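Local atomic coordinates of anthrone oxidase-like protein (Streptomyces ambofaciens, PDB entry 5F9P), a protein that probably acts as a monooxygenase, cleaving a carbon-carbon bond to open ring B oxidatively in the biosynthesis of atypical angucyclines. Residues P153-H158 / S178-K183; V100-T105 / L142-A147. All blocks are in the same frame, centred on the assembly; numbering follows the deposited sequence.

Interaction 1: residues P153-H158 / S178-K183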
loop_
_atom_site.group_PDB
_atom_site.type_symbol
_atom_site.label_atom_id
_atom_site.label_comp_id
_atom_site.label_asym_id
_atom_site.label_seq_id
_atom_site.Cartn_x
_atom_site.Cartn_y
_atom_site.Cartn_z
ATOM N N PRO A 153 4.273 -15.179 15.191
ATOM C CA PRO A 153 2.995 -15.007 15.897
ATOM C C PRO A 153 2.332 -13.680 15.551
ATOM O O PRO A 153 2.960 -12.632 15.691
ATOM C CB PRO A 153 3.410 -15.003 17.371
ATOM C CG PRO A 153 4.745 -15.716 17.396
ATOM C CD PRO A 153 5.407 -15.312 16.123
ATOM N N GLY A 154 1.079 -13.731 15.112
ATOM C CA GLY A 154 0.323 -12.520 14.834
ATOM C C GLY A 154 0.430 -12.082 13.386
ATOM O O GLY A 154 -0.270 -11.168 12.937
ATOM N N PHE A 155 1.314 -12.732 12.643
ATOM C CA PHE A 155 1.464 -12.405 11.240
ATOM C C PHE A 155 0.283 -12.967 10.471
ATOM O O PHE A 155 -0.092 -14.127 10.672
ATOM C CB PHE A 155 2.764 -12.973 10.677
ATOM C CG PHE A 155 2.823 -12.952 9.174
ATOM C CD1 PHE A 155 3.183 -11.795 8.495
ATOM C CD2 PHE A 155 2.489 -14.081 8.437
ATOM C CE1 PHE A 155 3.236 -11.779 7.101
ATOM C CE2 PHE A 155 2.540 -14.069 7.048
ATOM C CZ PHE A 155 2.908 -12.906 6.380
ATOM N N ARG A 156 -0.302 -12.163 9.590
ATOM C CA ARG A 156 -1.416 -12.646 8.769
ATOM C C ARG A 156 -1.075 -12.825 7.296
ATOM O O ARG A 156 -1.422 -13.848 6.695
ATOM C CB ARG A 156 -2.626 -11.718 8.897
ATOM C CG ARG A 156 -3.216 -11.676 10.295
ATOM C CD ARG A 156 -4.412 -10.721 10.342
ATOM N NE ARG A 156 -5.064 -10.775 11.642
ATOM C CZ ARG A 156 -6.164 -10.106 11.954
ATOM N NH1 ARG A 156 -6.739 -9.308 11.053
ATOM N NH2 ARG A 156 -6.681 -10.237 13.168
ATOM N N ALA A 157 -0.418 -11.828 6.705
ATOM C CA ALA A 157 -0.164 -11.858 5.262
ATOM C C ALA A 157 0.878 -10.844 4.814
ATOM O O ALA A 157 1.151 -9.851 5.512
ATOM C CB ALA A 157 -1.486 -11.652 4.475
ATOM N N HIS A 158 1.464 -11.100 3.650
ATOM C CA HIS A 158 2.489 -10.217 3.091
ATOM C C HIS A 158 2.339 -10.125 1.586
ATOM O O HIS A 158 2.299 -11.151 0.889
ATOM C CB HIS A 158 3.909 -10.707 3.421
ATOM C CG HIS A 158 4.986 -9.717 3.071
ATOM N ND1 HIS A 158 6.253 -10.097 2.675
ATOM C CD2 HIS A 158 4.986 -8.361 3.074
ATOM C CE1 HIS A 158 6.988 -9.019 2.453
ATOM N NE2 HIS A 158 6.244 -7.953 2.686
ATOM N N SER A 178 2.198 -5.605 4.605
ATOM C CA SER A 178 1.869 -6.744 5.453
ATOM C C SER A 178 0.695 -6.494 6.415
ATOM O O SER A 178 0.400 -5.352 6.780
ATOM C CB SER A 178 3.107 -7.247 6.221
ATOM O OG SER A 178 3.684 -6.265 7.070
ATOM N N GLN A 179 0.038 -7.581 6.813
ATOM C CA GLN A 179 -1.090 -7.546 7.744
ATOM C C GLN A 179 -0.783 -8.311 9.037
ATOM O O GLN A 179 -0.216 -9.409 9.000
ATOM C CB GLN A 179 -2.328 -8.165 7.096
ATOM C CG GLN A 179 -2.782 -7.468 5.826
ATOM C CD GLN A 179 -3.929 -8.200 5.155
ATOM O OE1 GLN A 179 -3.970 -9.431 5.140
ATOM N NE2 GLN A 179 -4.876 -7.445 4.611
ATOM N N TRP A 180 -1.197 -7.740 10.169
ATOM C CA TRP A 180 -0.875 -8.278 11.483
ATOM C C TRP A 180 -2.126 -8.314 12.383
ATOM O O TRP A 180 -3.098 -7.597 12.125
ATOM C CB TRP A 180 0.228 -7.418 12.118
ATOM C CG TRP A 180 1.506 -7.453 11.326
ATOM C CD1 TRP A 180 1.825 -6.701 10.223
ATOM C CD2 TRP A 180 2.632 -8.290 11.582
ATOM N NE1 TRP A 180 3.089 -7.028 9.780
ATOM C CE2 TRP A 180 3.597 -8.014 10.589
ATOM C CE3 TRP A 180 2.913 -9.264 12.552
ATOM C CZ2 TRP A 180 4.828 -8.667 10.543
ATOM C CZ3 TRP A 180 4.142 -9.917 12.503
ATOM C CH2 TRP A 180 5.081 -9.610 11.505
ATOM N N ASP A 181 -2.103 -9.150 13.426
ATOM C CA ASP A 181 -3.241 -9.269 14.342
ATOM C C ASP A 181 -3.520 -7.972 15.061
ATOM O O ASP A 181 -4.666 -7.663 15.377
ATOM C CB ASP A 181 -2.995 -10.346 15.408
ATOM C CG ASP A 181 -3.200 -11.750 14.883
ATOM O OD1 ASP A 181 -3.762 -11.879 13.778
ATOM O OD2 ASP A 181 -2.809 -12.724 15.580
ATOM N N SER A 182 -2.457 -7.236 15.361
ATOM C CA SER A 182 -2.558 -6.052 16.193
ATOM C C SER A 182 -1.287 -5.222 16.122
ATOM O O SER A 182 -0.254 -5.695 15.653
ATOM C CB SER A 182 -2.792 -6.458 17.646
ATOM O OG SER A 182 -1.708 -7.232 18.133
ATOM N N LYS A 183 -1.376 -3.982 16.599
ATOM C CA LYS A 183 -0.211 -3.127 16.767
ATOM C C LYS A 183 0.816 -3.871 17.627
ATOM O O LYS A 183 2.017 -3.875 17.341
ATOM C CB LYS A 183 -0.639 -1.826 17.458
ATOM C CG LYS A 183 0.415 -0.719 17.537
ATOM C CD LYS A 183 -0.268 0.566 17.986
ATOM C CE LYS A 183 0.508 1.789 17.590
ATOM N NZ LYS A 183 1.674 1.978 18.508
HETATM O O HOH W 1 -7.598 -7.427 14.696
#
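Arg156 and Asp181 meet at the mouth of an antiparallel hairpin, their side chains crossing at about a right angle. The arginine chain runs extended from CG to NE, and Arg156 NE gives Asp181 OD1 a salt-bridging hydrogen bond of 2.7 Å. It reaches the anti lone pair of that oxygen, close to the guanidinium plane, while the carboxylate is turned 68° from it; NH2 adds a weak bond to the same oxygen. Arg156 NH1 pairs with Asp121, so the arginine ties two acids together. Beside Asp181, Trp180 offers a ring face to Phe155. With CG anti to the backbone N (chi1 166°), the Phe155 ring brings its edge to that face. The stack is edge-to-face (T-shaped), planes at 79°. Phe155 CB lies over the same six-membered ring, 3.8 Å from Trp180 CZ3. Trp180 NE1 donates to Ser178 OG at 2.9 Å, which limits the rotation of the indole. On the other side of the sheet Gln179 OE1 rests 3.4 Å from Ala157 CB, and its NE2 bonds to the carbonyl of Glu114. Gln179 O takes Arg156 N at 2.8 Å and, weakly, Ala157 N. Two residues thus face one: a classic beta bulge in the hairpin of strands 155-167 and 172-180, part of the antiparallel barrel of the dimeric alpha-beta barrel clan, here closed within a single chain.

Interaction 2: residues V100-T105 / L142-A147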
loop_
_atom_site.group_PDB
_atom_site.type_symbol
_atom_site.label_atom_id
_atom_site.label_comp_id
_atom_site.label_asym_id
_atom_site.label_seq_id
_atom_site.Cartn_x
_atom_site.Cartn_y
_atom_site.Cartn_z
ATOM N N VAL A 100 1.998 -7.000 -8.708
ATOM C CA VAL A 100 2.160 -7.827 -7.529
ATOM C C VAL A 100 3.256 -8.839 -7.818
ATOM O O VAL A 100 3.183 -9.555 -8.810
ATOM C CB VAL A 100 0.845 -8.549 -7.172
ATOM C CG1 VAL A 100 1.072 -9.529 -6.010
ATOM C CG2 VAL A 100 -0.233 -7.527 -6.823
ATOM N N ALA A 101 4.288 -8.882 -6.980
ATOM C CA ALA A 101 5.399 -9.788 -7.245
ATOM C C ALA A 101 5.263 -11.083 -6.442
ATOM O O ALA A 101 5.683 -12.153 -6.881
ATOM C CB ALA A 101 6.747 -9.103 -6.955
ATOM N N HIS A 102 4.674 -10.987 -5.262
ATOM C CA HIS A 102 4.661 -12.118 -4.357
ATOM C C HIS A 102 3.588 -11.941 -3.283
ATOM O O HIS A 102 3.344 -10.822 -2.827
ATOM C CB HIS A 102 6.045 -12.243 -3.703
ATOM C CG HIS A 102 6.219 -13.478 -2.879
ATOM N ND1 HIS A 102 6.607 -14.684 -3.420
ATOM C CD2 HIS A 102 6.064 -13.692 -1.550
ATOM C CE1 HIS A 102 6.690 -15.587 -2.457
ATOM N NE2 HIS A 102 6.370 -15.008 -1.313
ATOM N N THR A 103 2.950 -13.044 -2.903
ATOM C CA THR A 103 2.077 -13.063 -1.733
ATOM C C THR A 103 2.440 -14.223 -0.811
ATOM O O THR A 103 2.934 -15.271 -1.244
ATOM C CB THR A 103 0.571 -13.159 -2.098
ATOM O OG1 THR A 103 0.288 -14.434 -2.698
ATOM C CG2 THR A 103 0.191 -12.051 -3.052
ATOM N N LEU A 104 2.196 -14.016 0.470
ATOM C CA LEU A 104 2.401 -15.037 1.468
ATOM C C LEU A 104 1.310 -14.859 2.507
ATOM O O LEU A 104 0.984 -13.730 2.863
ATOM C CB LEU A 104 3.771 -14.858 2.119
ATOM C CG LEU A 104 4.005 -15.784 3.316
ATOM C CD1 LEU A 104 3.960 -17.243 2.871
ATOM C CD2 LEU A 104 5.321 -15.448 4.035
ATOM N N THR A 105 0.714 -15.955 2.972
ATOM C CA THR A 105 -0.213 -15.862 4.098
ATOM C C THR A 105 0.237 -16.778 5.214
ATOM O O THR A 105 1.032 -17.687 5.002
ATOM C CB THR A 105 -1.681 -16.226 3.737
ATOM O OG1 THR A 105 -1.778 -17.632 3.470
ATOM C CG2 THR A 105 -2.191 -15.414 2.543
ATOM N N LEU A 142 12.497 -9.933 -0.216
ATOM C CA LEU A 142 11.279 -9.538 0.517
ATOM C C LEU A 142 10.203 -10.599 0.431
ATOM O O LEU A 142 9.468 -10.812 1.388
ATOM C CB LEU A 142 10.716 -8.210 -0.014
ATOM C CG LEU A 142 11.456 -6.939 0.380
ATOM C CD1 LEU A 142 10.978 -5.776 -0.466
ATOM C CD2 LEU A 142 11.244 -6.667 1.873
ATOM N N GLY A 143 10.111 -11.256 -0.725
ATOM C CA GLY A 143 9.057 -12.217 -0.973
ATOM C C GLY A 143 9.459 -13.602 -0.506
ATOM O O GLY A 143 9.309 -13.926 0.676
ATOM N N PRO A 144 9.970 -14.429 -1.431
ATOM C CA PRO A 144 10.411 -15.799 -1.102
ATOM C C PRO A 144 11.395 -15.804 0.061
ATOM O O PRO A 144 11.386 -16.724 0.872
ATOM C CB PRO A 144 11.109 -16.264 -2.385
ATOM C CG PRO A 144 10.500 -15.437 -3.478
ATOM C CD PRO A 144 10.157 -14.105 -2.860
ATOM N N GLY A 145 12.232 -14.776 0.145
ATOM C CA GLY A 145 13.213 -14.671 1.216
ATOM C C GLY A 145 12.618 -14.637 2.615
ATOM O O GLY A 145 13.294 -14.971 3.600
ATOM N N GLN A 146 11.352 -14.237 2.716
ATOM C CA GLN A 146 10.703 -14.117 4.016
ATOM C C GLN A 146 9.580 -15.133 4.269
ATOM O O GLN A 146 8.590 -14.841 4.945
ATOM C CB GLN A 146 10.207 -12.688 4.229
ATOM C CG GLN A 146 11.335 -11.661 4.148
ATOM C CD GLN A 146 10.946 -10.323 4.738
ATOM O OE1 GLN A 146 11.404 -9.955 5.818
ATOM N NE2 GLN A 146 10.110 -9.581 4.024
ATOM N N ALA A 147 9.743 -16.333 3.734
ATOM C CA ALA A 147 8.788 -17.398 4.003
ATOM C C ALA A 147 8.620 -17.609 5.514
ATOM O O ALA A 147 7.558 -18.023 5.970
ATOM C CB ALA A 147 9.228 -18.695 3.315
HETATM O O HOH W 2 7.349 -16.017 1.200
#
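His102 holds its CG anti to the backbone N (chi1 -173°), and with chi2 at 85° the imidazole turns a face to the Gly143-Pro144 peptide; Leu104, also with CG anti to N, sends CD2 to the backbone carbonyl of Gln146. Both side chains leave the strand toward 142-147. Gly143 CA sits over the imidazole face, 3.4 Å from His102 CD2, in a CH-pi contact. Pro144 CD makes a second one on this face, 3.6 Å from His102 ND1. Gly143 CA and Pro144 CD therefore lie over different parts of one ring, with the peptide link between them. The approach leaves no room for a side chain at residue 143, where a CB would run into the imidazole. No direct hydrogen bond crosses the contact; instead one water lies 2.9 Å from His102 NE2 and donates to Gly143 O at the same distance. Farther along, Leu104 CD2 touches Gln146 O at 3.4 Å. The loop carries its own bracing: Gln146 NE2 donates to Leu142 O at 3.0 Å, nearly straight at 167° and in the plane of both groups, and Gln146 N bonds to Gly143 O. Gln146 NE2 is also hydrogen-bonded to a glycerol, probably from the crystallisation liquor. The strand itself has a classic beta bulge, Ala101 and His102 both facing Val160. Overall, the contact lays the loop leaving helix 135-142, Gly143 and the 3-10 segment that begins at Pro144, against strand 92-105 of the antiparallel barrel.

How the interactions relate
Strand 155-167 joins the two contacts: in the barrel it lies between strand 172-180, its partner in interaction 1, and strand 92-105, which carries one side of interaction 2. Their centres are about 14 Å apart, yet His158 touches both segments of interaction 2. His158 N is probably hydrogen-bonded to Leu104 O at 2.8 Å, while its imidazole packs against the loop, His158 CE1 lying 3.2 Å from Leu142 O and 3.5 Å from Gln146 NE2. The imidazole's NE2 is hydrogen-bonded to Ser176. Bound glycerol, probably from the crystallisation liquor, comes within about 3 Å of the Gln146 side chain and about 4 Å of the His158 side chain, so a pocket may lie here.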